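Local coordinates for uncharacterized protein (Deinococcus radiodurans, PDB 3M33) that is of unknown function but may act as a methyltransferase, at residues A71-Y76 with P91-Y96. Sequence-based numbering, arbitrary orientation.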
loop_
_atom_site.group_PDB
_atom_site.type_symbol
_atom_site.label_atom_id
_atom_site.label_comp_id
_atom_site.label_asym_id
_atom_site.label_seq_id
_atom_site.Cartn_x
_atom_site.Cartn_y
_atom_site.Cartn_z
ATOM N N ALA A 71 -13.429 -13.437 -6.913
ATOM C CA ALA A 71 -13.465 -14.875 -7.164
ATOM C C ALA A 71 -12.301 -15.543 -6.453
ATOM O O ALA A 71 -12.438 -16.636 -5.913
ATOM C CB ALA A 71 -13.364 -15.161 -8.668
ATOM N N ARG A 72 -11.147 -14.883 -6.487
ATOM C CA ARG A 72 -9.939 -15.382 -5.831
ATOM C C ARG A 72 -9.076 -14.181 -5.446
ATOM O O ARG A 72 -8.936 -13.248 -6.227
ATOM C CB ARG A 72 -9.163 -16.311 -6.772
ATOM C CG ARG A 72 -7.878 -16.883 -6.170
ATOM C CD ARG A 72 -7.252 -17.950 -7.061
ATOM N NE ARG A 72 -6.039 -18.504 -6.457
ATOM C CZ ARG A 72 -4.807 -18.225 -6.868
ATOM N NH1 ARG A 72 -4.628 -17.416 -7.904
ATOM N NH2 ARG A 72 -3.758 -18.765 -6.255
ATOM N N TRP A 73 -8.530 -14.188 -4.237
ATOM C CA TRP A 73 -7.591 -13.150 -3.816
ATOM C C TRP A 73 -6.262 -13.817 -3.505
ATOM O O TRP A 73 -6.085 -14.391 -2.431
ATOM C CB TRP A 73 -8.110 -12.430 -2.567
ATOM C CG TRP A 73 -7.357 -11.188 -2.169
ATOM C CD1 TRP A 73 -6.191 -11.115 -1.440
ATOM C CD2 TRP A 73 -7.742 -9.833 -2.440
ATOM N NE1 TRP A 73 -5.830 -9.806 -1.259
ATOM C CE2 TRP A 73 -6.763 -8.998 -1.864
ATOM C CE3 TRP A 73 -8.821 -9.248 -3.113
ATOM C CZ2 TRP A 73 -6.823 -7.611 -1.954
ATOM C CZ3 TRP A 73 -8.875 -7.858 -3.206
ATOM C CH2 TRP A 73 -7.883 -7.061 -2.634
ATOM N N ALA A 74 -5.334 -13.771 -4.450
ATOM C CA ALA A 74 -3.991 -14.273 -4.190
ATOM C C ALA A 74 -3.169 -13.107 -3.640
ATOM O O ALA A 74 -3.369 -11.965 -4.044
ATOM C CB ALA A 74 -3.367 -14.835 -5.475
ATOM N N ALA A 75 -2.257 -13.382 -2.718
ATOM C CA ALA A 75 -1.528 -12.309 -2.045
ATOM C C ALA A 75 -0.133 -12.790 -1.649
ATOM O O ALA A 75 0.050 -13.975 -1.332
ATOM C CB ALA A 75 -2.293 -11.869 -0.817
ATOM N N TYR A 76 0.853 -11.894 -1.651
ATOM C CA TYR A 76 2.178 -12.298 -1.171
ATOM C C TYR A 76 2.916 -11.252 -0.371
ATOM O O TYR A 76 2.736 -10.051 -0.571
ATOM C CB TYR A 76 3.076 -12.755 -2.326
ATOM C CG TYR A 76 3.474 -11.655 -3.288
ATOM C CD1 TYR A 76 4.581 -10.857 -3.042
ATOM C CD2 TYR A 76 2.741 -11.422 -4.447
ATOM C CE1 TYR A 76 4.957 -9.861 -3.933
ATOM C CE2 TYR A 76 3.103 -10.434 -5.343
ATOM C CZ TYR A 76 4.210 -9.660 -5.083
ATOM O OH TYR A 76 4.562 -8.677 -5.968
ATOM N N PRO A 91 -9.055 -16.449 5.505
ATOM C CA PRO A 91 -9.085 -17.883 5.174
ATOM C C PRO A 91 -9.350 -18.142 3.696
ATOM O O PRO A 91 -8.905 -19.146 3.145
ATOM C CB PRO A 91 -10.270 -18.416 5.995
ATOM C CG PRO A 91 -10.500 -17.398 7.060
ATOM C CD PRO A 91 -10.100 -16.079 6.475
ATOM N N HIS A 92 -10.093 -17.248 3.064
ATOM C CA HIS A 92 -10.387 -17.379 1.643
ATOM C C HIS A 92 -9.174 -17.068 0.771
ATOM O O HIS A 92 -9.135 -17.476 -0.384
ATOM C CB HIS A 92 -11.513 -16.425 1.265
ATOM C CG HIS A 92 -11.248 -15.022 1.691
ATOM N ND1 HIS A 92 -11.562 -14.558 2.950
ATOM C CD2 HIS A 92 -10.639 -13.997 1.049
ATOM C CE1 HIS A 92 -11.188 -13.297 3.055
ATOM N NE2 HIS A 92 -10.624 -12.933 1.917
ATOM N N ALA A 93 -8.191 -16.343 1.307
ATOM C CA ALA A 93 -7.076 -15.880 0.474
ATOM C C ALA A 93 -6.038 -16.963 0.234
ATOM O O ALA A 93 -5.858 -17.860 1.062
ATOM C CB ALA A 93 -6.421 -14.608 1.080
ATOM N N ASP A 94 -5.373 -16.897 -0.917
ATOM C CA ASP A 94 -4.210 -17.739 -1.171
ATOM C C ASP A 94 -2.949 -16.912 -0.942
ATOM O O ASP A 94 -2.671 -15.990 -1.702
ATOM C CB ASP A 94 -4.229 -18.263 -2.599
ATOM C CG ASP A 94 -5.360 -19.261 -2.843
ATOM O OD1 ASP A 94 -5.664 -20.067 -1.941
ATOM O OD2 ASP A 94 -5.940 -19.244 -3.946
ATOM N N VAL A 95 -2.188 -17.246 0.093
ATOM C CA VAL A 95 -1.067 -16.404 0.524
ATOM C C VAL A 95 0.279 -17.072 0.264
ATOM O O VAL A 95 0.490 -18.223 0.630
ATOM C CB VAL A 95 -1.197 -16.062 2.018
ATOM C CG1 VAL A 95 -0.050 -15.202 2.483
ATOM C CG2 VAL A 95 -2.526 -15.364 2.273
ATOM N N TYR A 96 1.196 -16.326 -0.340
ATOM C CA TYR A 96 2.480 -16.849 -0.800
ATOM C C TYR A 96 3.657 -16.057 -0.230
ATOM O O TYR A 96 3.592 -14.836 -0.067
ATOM C CB TYR A 96 2.527 -16.796 -2.333
ATOM C CG TYR A 96 1.444 -17.614 -3.006
ATOM C CD1 TYR A 96 1.669 -18.939 -3.375
ATOM C CD2 TYR A 96 0.194 -17.066 -3.264
ATOM C CE1 TYR A 96 0.674 -19.693 -3.983
ATOM C CE2 TYR A 96 -0.811 -17.807 -3.878
ATOM C CZ TYR A 96 -0.566 -19.119 -4.234
ATOM O OH TYR A 96 -1.558 -19.853 -4.845
#
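Arg72 reaches across to Asp94 and Tyr96 on the edge strand 94-97, which runs parallel to strand 72-77. With CG anti to the backbone N (chi1 180°) and the chain extended as far as NE, the arginine side chain crosses both partners at about a right angle. Arg72 NE gives its hydrogen to Asp94 OD2 at 2.6 Å, meeting that oxygen nearly end-on but tilted somewhat out of the guanidinium plane; the carboxylate plane is turned 44° from the guanidinium, and NH2 adds a weak bond to the same oxygen. Tyr96 OH lies at the guanidinium edge, in its plane, 2.8 Å from Arg72 NH2, but the angle is too poor for a hydrogen bond; the ring is turned 72° from the guanidinium. NH2 is hydrogen-bonded to Leu108 O, and Tyr96 OH weakly to Gly107 O. The Ala74 methyl lies on one guanidinium face, displaced toward its rim. The backbones pair as a parallel ladder, with hydrogen bonds from Asp94 N to Trp73 O, Ala75 N to Asp94 O (2.8 Å) and Tyr96 N to Ala75 O. On the other face the Trp73 indole meets Ala93 CB obliquely while its NE1 bonds to Glu54. Helix 80-89 links the strands as a beta-alpha-beta unit of the Rossmann-like sheet. A leucine in place of Arg72 would probably leave the Asp94 carboxylate without its countercharge. The salt bridge thus adds a charged clamp to the ladder, and the arginine would be expected to keep Asp94 ionised.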